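Local coordinates for chitooligosaccharide oxidase (Gibberella zeae, PDB 6Y0R), which oxidises the C1 hydroxyl of chitooligosaccharides with a bicovalently bound FAD, passing the electrons to molecular oxygen and releasing hydrogen peroxide, at residues T32-P37 with V73-E78; L108-D113 with F216-E221. All blocks are in the same frame, centred on the assembly; numbering follows the deposited sequence.

Contact 1. Residues T32-P37 with V73-E78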
ATOM      1  N   THR A  32     -23.027  15.319 -16.779  1.00 37.42           N
ATOM      2  CA  THR A  32     -22.932  16.169 -18.003  1.00 42.57           C
ATOM      3  C   THR A  32     -23.537  17.554 -17.687  1.00 40.92           C
ATOM      4  O   THR A  32     -22.844  18.600 -17.888  1.00 38.58           O
ATOM      5  CB  THR A  32     -23.561  15.428 -19.189  1.00 42.29           C
ATOM      6  OG1 THR A  32     -24.891  15.082 -18.825  1.00 57.92           O
ATOM      7  CG2 THR A  32     -22.822  14.170 -19.570  1.00 42.99           C
ATOM      8  N   GLN A  33     -24.732  17.582 -17.100  1.00 41.46           N
ATOM      9  CA  GLN A  33     -25.433  18.849 -16.768  1.00 41.57           C
ATOM     10  C   GLN A  33     -24.639  19.634 -15.717  1.00 40.75           C
ATOM     11  O   GLN A  33     -24.705  20.874 -15.729  1.00 38.06           O
ATOM     12  CB  GLN A  33     -26.879  18.563 -16.366  1.00 45.28           C
ATOM     13  CG  GLN A  33     -27.715  18.041 -17.534  1.00 54.96           C
ATOM     14  CD  GLN A  33     -29.209  18.094 -17.298  1.00 63.05           C
ATOM     15  OE1 GLN A  33     -29.758  19.113 -16.873  1.00 69.27           O
ATOM     16  NE2 GLN A  33     -29.887  16.991 -17.589  1.00 62.72           N
ATOM     17  N   ALA A  34     -23.868  18.970 -14.850  1.00 35.61           N
ATOM     18  CA  ALA A  34     -23.031  19.659 -13.839  1.00 33.61           C
ATOM     19  C   ALA A  34     -21.667  20.046 -14.426  1.00 31.81           C
ATOM     20  O   ALA A  34     -20.851  20.596 -13.644  1.00 36.72           O
ATOM     21  CB  ALA A  34     -22.867  18.774 -12.628  1.00 34.59           C
ATOM     22  N   LYS A  35     -21.450  19.778 -15.721  1.00 33.59           N
ATOM     23  CA  LYS A  35     -20.210  20.106 -16.474  1.00 36.76           C
ATOM     24  C   LYS A  35     -19.056  19.341 -15.822  1.00 35.17           C
ATOM     25  O   LYS A  35     -17.945  19.914 -15.661  1.00 33.95           O
ATOM     26  CB  LYS A  35     -19.935  21.612 -16.486  1.00 41.20           C
ATOM     27  CG  LYS A  35     -21.085  22.471 -17.004  1.00 46.65           C
ATOM     28  CD  LYS A  35     -20.792  23.967 -17.017  1.00 52.40           C
ATOM     29  CE  LYS A  35     -21.740  24.738 -17.922  1.00 57.18           C
ATOM     30  NZ  LYS A  35     -21.344  26.160 -18.080  1.00 59.27           N
ATOM     31  N   VAL A  36     -19.338  18.107 -15.405  1.00 31.37           N
ATOM     32  CA  VAL A  36     -18.269  17.187 -14.941  1.00 31.33           C
ATOM     33  C   VAL A  36     -17.797  16.388 -16.147  1.00 25.38           C
ATOM     34  O   VAL A  36     -18.574  15.674 -16.791  1.00 26.54           O
ATOM     35  CB  VAL A  36     -18.757  16.292 -13.785  1.00 28.16           C
ATOM     36  CG1 VAL A  36     -17.648  15.330 -13.384  1.00 29.72           C
ATOM     37  CG2 VAL A  36     -19.197  17.107 -12.588  1.00 28.34           C
ATOM     38  N   PRO A  37     -16.488  16.431 -16.516  1.00 24.69           N
ATOM     39  CA  PRO A  37     -16.023  15.595 -17.614  1.00 25.89           C
ATOM     40  C   PRO A  37     -16.285  14.123 -17.287  1.00 27.55           C
ATOM     41  O   PRO A  37     -16.092  13.730 -16.133  1.00 28.63           O
ATOM     42  CB  PRO A  37     -14.506  15.865 -17.721  1.00 27.20           C
ATOM     43  CG  PRO A  37     -14.277  17.099 -16.893  1.00 24.98           C
ATOM     44  CD  PRO A  37     -15.414  17.207 -15.891  1.00 25.25           C
ATOM     45  N   VAL A  73     -14.957  17.503  -8.661  1.00 24.85           N
ATOM     46  CA  VAL A  73     -15.073  16.361  -7.686  1.00 22.49           C
ATOM     47  C   VAL A  73     -16.342  16.589  -6.838  1.00 24.61           C
ATOM     48  O   VAL A  73     -17.149  15.619  -6.714  1.00 25.12           O
ATOM     49  CB  VAL A  73     -13.816  16.191  -6.816  1.00 23.00           C
ATOM     50  CG1 VAL A  73     -13.974  15.030  -5.825  1.00 22.49           C
ATOM     51  CG2 VAL A  73     -12.563  15.962  -7.648  1.00 22.88           C
ATOM     52  N   SER A  74     -16.534  17.801  -6.290  1.00 25.68           N
ATOM     53  CA  SER A  74     -17.736  18.132  -5.486  1.00 27.58           C
ATOM     54  C   SER A  74     -18.982  17.827  -6.309  1.00 27.04           C
ATOM     55  O   SER A  74     -19.875  17.155  -5.776  1.00 25.35           O
ATOM     56  CB  SER A  74     -17.772  19.555  -5.009  1.00 29.24           C
ATOM     57  OG  SER A  74     -16.878  19.737  -3.952  1.00 33.93           O
ATOM     58  N   ALA A  75     -19.079  18.339  -7.538  1.00 25.58           N
ATOM     59  CA  ALA A  75     -20.272  18.130  -8.398  1.00 29.20           C
ATOM     60  C   ALA A  75     -20.481  16.634  -8.649  1.00 27.54           C
ATOM     61  O   ALA A  75     -21.630  16.144  -8.620  1.00 27.08           O
ATOM     62  CB  ALA A  75     -20.144  18.895  -9.698  1.00 29.32           C
ATOM     63  N   ALA A  76     -19.402  15.891  -8.873  1.00 25.80           N
ATOM     64  CA  ALA A  76     -19.519  14.459  -9.180  1.00 22.54           C
ATOM     65  C   ALA A  76     -20.071  13.732  -7.947  1.00 20.78           C
ATOM     66  O   ALA A  76     -20.975  12.893  -8.125  1.00 22.82           O
ATOM     67  CB  ALA A  76     -18.201  13.880  -9.630  1.00 22.88           C
ATOM     68  N   VAL A  77     -19.545  14.029  -6.774  1.00 22.40           N
ATOM     69  CA  VAL A  77     -20.024  13.404  -5.514  1.00 23.06           C
ATOM     70  C   VAL A  77     -21.502  13.781  -5.337  1.00 26.48           C
ATOM     71  O   VAL A  77     -22.304  12.888  -5.058  1.00 25.45           O
ATOM     72  CB  VAL A  77     -19.167  13.796  -4.312  1.00 24.19           C
ATOM     73  CG1 VAL A  77     -19.775  13.347  -2.998  1.00 24.07           C
ATOM     74  CG2 VAL A  77     -17.751  13.234  -4.467  1.00 22.64           C
ATOM     75  N   GLU A  78     -21.860  15.041  -5.570  1.00 25.34           N
ATOM     76  CA  GLU A  78     -23.273  15.479  -5.350  1.00 26.75           C
ATOM     77  C   GLU A  78     -24.185  14.660  -6.253  1.00 25.22           C
ATOM     78  O   GLU A  78     -25.281  14.225  -5.787  1.00 26.75           O
ATOM     79  CB  GLU A  78     -23.445  16.982  -5.591  1.00 30.22           C
ATOM     80  CG  GLU A  78     -22.971  17.804  -4.417  1.00 34.98           C
ATOM     81  CD  GLU A  78     -22.565  19.244  -4.692  1.00 37.72           C
ATOM     82  OE1 GLU A  78     -22.708  19.723  -5.845  1.00 41.13           O
ATOM     83  OE2 GLU A  78     -22.058  19.856  -3.759  1.00 43.87           O
TER

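Contact 2. Residues L108-D113 with F216-E221. With FAD (flavin-adenine dinucleotide), chain B.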
ATOM      1  N   LEU A 108     -20.324   4.796  -9.314  1.00 19.06           N
ATOM      2  CA  LEU A 108     -19.777   6.037  -9.900  1.00 21.51           C
ATOM      3  C   LEU A 108     -18.297   6.008  -9.549  1.00 19.41           C
ATOM      4  O   LEU A 108     -17.994   6.121  -8.350  1.00 21.47           O
ATOM      5  CB  LEU A 108     -20.468   7.276  -9.345  1.00 22.48           C
ATOM      6  CG  LEU A 108     -19.776   8.614  -9.655  1.00 23.78           C
ATOM      7  CD1 LEU A 108     -19.541   8.777 -11.137  1.00 27.58           C
ATOM      8  CD2 LEU A 108     -20.578   9.780  -9.100  1.00 26.68           C
ATOM      9  N   MET A 109     -17.446   5.828 -10.551  1.00 18.76           N
ATOM     10  CA  MET A 109     -15.986   5.885 -10.310  1.00 19.32           C
ATOM     11  C   MET A 109     -15.441   7.291 -10.636  1.00 19.85           C
ATOM     12  O   MET A 109     -15.737   7.862 -11.733  1.00 21.29           O
ATOM     13  CB  MET A 109     -15.226   4.801 -11.071  1.00 19.49           C
ATOM     14  CG  MET A 109     -13.733   4.730 -10.675  1.00 20.50           C
ATOM     15  SD  MET A 109     -12.934   3.333 -11.438  1.00 21.43           S
ATOM     16  CE  MET A 109     -12.819   3.955 -13.125  1.00 22.13           C
ATOM     17  N   ILE A 110     -14.737   7.864  -9.692  1.00 18.24           N
ATOM     18  CA  ILE A 110     -14.131   9.213  -9.849  1.00 19.49           C
ATOM     19  C   ILE A 110     -12.646   8.967 -10.092  1.00 21.06           C
ATOM     20  O   ILE A 110     -11.912   8.626  -9.116  1.00 21.23           O
ATOM     21  CB  ILE A 110     -14.465  10.140  -8.683  1.00 20.55           C
ATOM     22  CG1 ILE A 110     -15.999  10.255  -8.500  1.00 22.63           C
ATOM     23  CG2 ILE A 110     -13.818  11.498  -8.895  1.00 21.85           C
ATOM     24  CD1 ILE A 110     -16.433  11.133  -7.379  1.00 22.25           C
ATOM     25  N   GLU A 111     -12.265   9.076 -11.370  1.00 20.22           N
ATOM     26  CA  GLU A 111     -10.864   8.925 -11.835  1.00 19.78           C
ATOM     27  C   GLU A 111     -10.110  10.197 -11.453  1.00 21.47           C
ATOM     28  O   GLU A 111     -10.514  11.295 -11.871  1.00 23.44           O
ATOM     29  CB  GLU A 111     -10.838   8.667 -13.339  1.00 20.69           C
ATOM     30  CG  GLU A 111      -9.436   8.662 -13.909  1.00 20.43           C
ATOM     31  CD  GLU A 111      -8.616   7.482 -13.389  1.00 24.00           C
ATOM     32  OE1 GLU A 111      -9.097   6.311 -13.503  1.00 26.98           O
ATOM     33  OE2 GLU A 111      -7.556   7.750 -12.785  1.00 23.77           O
ATOM     34  N   LEU A 112      -9.033  10.108 -10.683  1.00 18.91           N
ATOM     35  CA  LEU A 112      -8.303  11.312 -10.187  1.00 18.18           C
ATOM     36  C   LEU A 112      -6.939  11.504 -10.886  1.00 17.00           C
ATOM     37  O   LEU A 112      -6.255  12.450 -10.517  1.00 18.98           O
ATOM     38  CB  LEU A 112      -8.107  11.252  -8.667  1.00 19.53           C
ATOM     39  CG  LEU A 112      -9.400  11.207  -7.855  1.00 20.56           C
ATOM     40  CD1 LEU A 112      -9.140  10.893  -6.399  1.00 18.97           C
ATOM     41  CD2 LEU A 112     -10.162  12.525  -8.008  1.00 20.57           C
ATOM     42  N   ASP A 113      -6.537  10.632 -11.789  1.00 19.19           N
ATOM     43  CA  ASP A 113      -5.137  10.655 -12.298  1.00 19.35           C
ATOM     44  C   ASP A 113      -4.896  11.838 -13.261  1.00 22.66           C
ATOM     45  O   ASP A 113      -3.713  12.005 -13.624  1.00 20.58           O
ATOM     46  CB  ASP A 113      -4.655   9.334 -12.895  1.00 19.82           C
ATOM     47  CG  ASP A 113      -5.236   8.877 -14.219  1.00 21.61           C
ATOM     48  OD1 ASP A 113      -5.999   9.672 -14.846  1.00 23.25           O
ATOM     49  OD2 ASP A 113      -4.961   7.707 -14.611  1.00 24.75           O
ATOM     50  N   PHE A 216     -14.573   7.900   3.658  1.00 19.35           N
ATOM     51  CA  PHE A 216     -15.147   9.152   4.233  1.00 20.48           C
ATOM     52  C   PHE A 216     -15.365  10.215   3.162  1.00 20.65           C
ATOM     53  O   PHE A 216     -15.656  11.359   3.557  1.00 22.59           O
ATOM     54  CB  PHE A 216     -14.280   9.649   5.386  1.00 19.53           C
ATOM     55  CG  PHE A 216     -13.973   8.582   6.408  1.00 19.81           C
ATOM     56  CD1 PHE A 216     -14.965   8.067   7.226  1.00 20.22           C
ATOM     57  CD2 PHE A 216     -12.699   8.058   6.537  1.00 19.02           C
ATOM     58  CE1 PHE A 216     -14.688   7.103   8.172  1.00 17.96           C
ATOM     59  CE2 PHE A 216     -12.431   7.090   7.479  1.00 17.96           C
ATOM     60  CZ  PHE A 216     -13.422   6.587   8.275  1.00 20.30           C
ATOM     61  N   GLY A 217     -15.243   9.868   1.887  1.00 19.25           N
ATOM     62  CA  GLY A 217     -15.325  10.853   0.794  1.00 20.20           C
ATOM     63  C   GLY A 217     -14.105  10.793  -0.100  1.00 20.94           C
ATOM     64  O   GLY A 217     -13.318   9.862   0.021  1.00 19.43           O
ATOM     65  N   VAL A 218     -13.974  11.758  -1.003  1.00 20.54           N
ATOM     66  CA  VAL A 218     -12.841  11.801  -1.971  1.00 19.60           C
ATOM     67  C   VAL A 218     -11.774  12.719  -1.390  1.00 21.14           C
ATOM     68  O   VAL A 218     -11.993  13.928  -1.230  1.00 19.89           O
ATOM     69  CB  VAL A 218     -13.263  12.239  -3.372  1.00 20.93           C
ATOM     70  CG1 VAL A 218     -12.049  12.166  -4.301  1.00 20.31           C
ATOM     71  CG2 VAL A 218     -14.423  11.453  -3.958  1.00 20.15           C
ATOM     72  N   VAL A 219     -10.592  12.179  -1.111  1.00 18.88           N
ATOM     73  CA  VAL A 219      -9.446  13.019  -0.701  1.00 20.16           C
ATOM     74  C   VAL A 219      -8.992  13.719  -1.977  1.00 19.86           C
ATOM     75  O   VAL A 219      -8.878  13.052  -3.011  1.00 20.24           O
ATOM     76  CB  VAL A 219      -8.343  12.196  -0.012  1.00 19.95           C
ATOM     77  CG1 VAL A 219      -7.122  13.061   0.292  1.00 20.61           C
ATOM     78  CG2 VAL A 219      -8.897  11.567   1.266  1.00 20.23           C
ATOM     79  N   VAL A 220      -8.838  15.046  -1.954  1.00 19.43           N
ATOM     80  CA  VAL A 220      -8.446  15.784  -3.203  1.00 19.42           C
ATOM     81  C   VAL A 220      -7.109  16.503  -2.993  1.00 19.13           C
ATOM     82  O   VAL A 220      -6.567  16.957  -4.008  1.00 19.67           O
ATOM     83  CB  VAL A 220      -9.524  16.796  -3.642  1.00 20.76           C
ATOM     84  CG1 VAL A 220     -10.752  16.088  -4.141  1.00 19.41           C
ATOM     85  CG2 VAL A 220      -9.874  17.748  -2.516  1.00 20.66           C
ATOM     86  N   GLU A 221      -6.612  16.583  -1.777  1.00 19.47           N
ATOM     87  CA  GLU A 221      -5.268  17.117  -1.433  1.00 21.33           C
ATOM     88  C   GLU A 221      -4.770  16.471  -0.146  1.00 21.74           C
ATOM     89  O   GLU A 221      -5.517  16.331   0.851  1.00 21.05           O
ATOM     90  CB  GLU A 221      -5.298  18.641  -1.277  1.00 23.60           C
ATOM     91  CG  GLU A 221      -3.908  19.267  -1.293  1.00 27.69           C
ATOM     92  CD  GLU A 221      -3.899  20.770  -1.029  1.00 35.35           C
ATOM     93  OE1 GLU A 221      -3.897  21.523  -2.015  1.00 40.82           O
ATOM     94  OE2 GLU A 221      -3.886  21.179   0.171  1.00 39.30           O
TER
HETATM   95  PA  FAD B 501      -6.443   2.720  -6.280  1.00 15.29           P
HETATM   96  O1A FAD B 501      -6.868   1.413  -6.813  1.00 14.49           O
HETATM   97  O2A FAD B 501      -6.663   3.949  -7.068  1.00 15.95           O
HETATM   98  O5B FAD B 501      -7.076   2.966  -4.840  1.00 15.10           O
HETATM   99  C5B FAD B 501      -6.818   2.097  -3.737  1.00 15.34           C
HETATM  100  C4B FAD B 501      -7.895   2.286  -2.684  1.00 15.19           C
HETATM  101  O4B FAD B 501      -7.834   3.640  -2.168  1.00 14.90           O
HETATM  102  C3B FAD B 501      -9.362   2.123  -3.135  1.00 15.69           C
HETATM  103  O3B FAD B 501     -10.192   1.726  -2.036  1.00 16.54           O
HETATM  104  C2B FAD B 501      -9.727   3.538  -3.561  1.00 15.29           C
HETATM  105  O2B FAD B 501     -11.132   3.798  -3.622  1.00 16.92           O
HETATM  106  C1B FAD B 501      -9.026   4.342  -2.500  1.00 15.21           C
HETATM  107  N9A FAD B 501      -8.665   5.694  -2.899  1.00 16.02           N
HETATM  108  C8A FAD B 501      -7.729   6.035  -3.840  1.00 17.98           C
HETATM  109  N7A FAD B 501      -7.620   7.349  -3.992  1.00 16.51           N
HETATM  110  C5A FAD B 501      -8.547   7.881  -3.103  1.00 16.67           C
HETATM  111  C6A FAD B 501      -8.916   9.205  -2.800  1.00 18.16           C
HETATM  112  N6A FAD B 501      -8.317  10.250  -3.377  1.00 16.83           N
HETATM  113  N1A FAD B 501      -9.904   9.411  -1.885  1.00 17.47           N
HETATM  114  C2A FAD B 501     -10.486   8.319  -1.350  1.00 19.80           C
HETATM  115  N3A FAD B 501     -10.203   7.027  -1.540  1.00 18.07           N
HETATM  116  C4A FAD B 501      -9.217   6.866  -2.442  1.00 17.24           C
HETATM  117  N1  FAD B 501       2.370  -0.857  -1.225  1.00 15.81           N
HETATM  118  C2  FAD B 501       3.286  -0.533  -0.300  1.00 16.63           C
HETATM  119  O2  FAD B 501       2.927  -0.189   0.884  1.00 15.60           O
HETATM  120  N3  FAD B 501       4.610  -0.533  -0.635  1.00 16.96           N
HETATM  121  C4  FAD B 501       5.083  -0.864  -1.894  1.00 18.66           C
HETATM  122  O4  FAD B 501       6.301  -0.831  -2.139  1.00 19.77           O
HETATM  123  C4X FAD B 501       4.136  -1.199  -2.892  1.00 19.26           C
HETATM  124  N5  FAD B 501       4.552  -1.467  -4.132  1.00 20.21           N
HETATM  125  C5X FAD B 501       3.595  -1.654  -5.104  1.00 18.99           C
HETATM  126  C6  FAD B 501       4.006  -1.865  -6.448  1.00 18.63           C
HETATM  127  C7  FAD B 501       3.074  -2.080  -7.450  1.00 17.73           C
HETATM  128  C7M FAD B 501       3.519  -2.334  -8.877  1.00 18.86           C
HETATM  129  C8  FAD B 501       1.654  -2.026  -7.135  1.00 16.24           C
HETATM  130  C8M FAD B 501       0.571  -2.129  -8.190  1.00 17.24           C
HETATM  131  C9  FAD B 501       1.270  -1.859  -5.788  1.00 18.27           C
HETATM  132  C9A FAD B 501       2.217  -1.678  -4.771  1.00 17.85           C
HETATM  133  N10 FAD B 501       1.814  -1.467  -3.441  1.00 17.13           N
HETATM  134  C10 FAD B 501       2.763  -1.183  -2.453  1.00 17.39           C
HETATM  135  C1' FAD B 501       0.403  -1.511  -3.045  1.00 16.50           C
HETATM  136  C2' FAD B 501      -0.225  -0.116  -3.070  1.00 16.12           C
HETATM  137  O2' FAD B 501       0.185   0.644  -1.931  1.00 14.90           O
HETATM  138  C3' FAD B 501      -1.722  -0.284  -3.074  1.00 17.02           C
HETATM  139  O3' FAD B 501      -2.037  -1.028  -4.273  1.00 15.69           O
HETATM  140  C4' FAD B 501      -2.408   1.084  -3.051  1.00 18.13           C
HETATM  141  O4' FAD B 501      -3.711   1.012  -2.445  1.00 19.36           O
HETATM  142  C5' FAD B 501      -2.517   1.607  -4.455  1.00 15.21           C
HETATM  143  O5' FAD B 501      -2.974   2.973  -4.463  1.00 15.69           O
HETATM  144  P   FAD B 501      -3.588   3.525  -5.816  1.00 14.90           P
HETATM  145  O1P FAD B 501      -3.976   4.941  -5.609  1.00 15.18           O
HETATM  146  O2P FAD B 501      -2.727   3.212  -6.985  1.00 15.29           O
HETATM  147  O3P FAD B 501      -4.869   2.546  -5.983  1.00 15.28           O

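Contact 1. Residues T32-P37 with V73-E78
V36 lays its CG2 over one face of the peptide group joining A75 to A76, almost straight above the plane and 3.9 Å from A76 N. No ring or side-chain amide meets another here; that peptide is the flat surface of the contact, and methyl groups gather around it. Beside it, the same V36 CG2 presses on A75 CB at 3.5 Å, a snug fit, while A34 CB meets the same A75 CB at 4.0 Å, next to the valine methyl. The remaining branch, V36 CG1, stands anti to the backbone N (chi1 178°) and reaches A76 CB at 4.1 Å, so the isopropyl group straddles two successive helical residues. With two alanines underneath, the chains come close: the A34 and A75 CA atoms are 6.3 Å apart. No hydrogen bond crosses the contact; the side chains that meet are all apolar.

What brings V36 round to face helix 70-83 is the end of helix 26-33. K35 takes a positive phi of 62°, and two backbone bonds return into the last turn, one of them K35 N to T32 O at 2.8 Å: a Schellman motif. The long side chain of K35 leads away from the partner helix. P37 then shares backbone bonds with V66, and the disulfide C30-C79 ties the two helices covalently. On its other side helix 70-83 turns V73 and V77 to V188 and V218. The Schellman motif thus ends helix 26-33 and turns V36 onto helix 70-83 of the PCMH-type FAD-binding domain.

Contact 2. Residues L108-D113 with F216-E221
V218 receives the apolar contacts from both sides of its isopropyl group: CG2 meets I110 CD1 at 4.0 Å, and CG1, anti to the backbone N (chi1 -177°), meets L112 CD1 at 3.8 Å. I110 and L112, two residues apart, both point across to it, and the side chains pass at a slant. The backbones stay well separated, with 8.4 Å between the I110 and V218 CA atoms, since 108-111 and 218-228 belong to different sheets of the PCMH-type FAD-binding domain.

Hydrogen bonds go to the cofactor instead. V219 N donates a hydrogen bond to FAD N1A at 3.0 Å (160°), and FAD N6A donates to V219 O at 2.9 Å (167°), so a single residue's backbone reads the Watson-Crick edge of adenine. L112 CD1 sits close to N6A, 3.2 Å away and mostly above one face of the base, whereas V219 CB lies on the opposite side of the ring plane. Just beyond, V220 and E221 both face T186 in a classic beta bulge.

Charged pairs come from the residues flanking L112 in sequence. E111 OE2 accepts the backbone N-H of D113 through its anti lone pair, at 3.2 Å; E111 OE1 pairs with K90, and D113 OD2 with R133.

The two contacts lie with their centres about 12 Å apart on the same side of the chain's centre, and they follow one another in sequence, contact 1 closing before contact 2 opens. Helix 70-83 joins them. One side of it takes the turn at 32-37, while V73 and V77 on the other bear on V218, V73 CG1 approaching V218 CG1 at 3.8 Å; A76 O also touches the L108 side chain. The result is a layered order running inward: N-terminal turn, helix, then the two strands belonging to separate sheets, and finally adenine. Contact 1 thus lies farther from the centre of the chain, and contact 2 forms part of the FAD pocket itself.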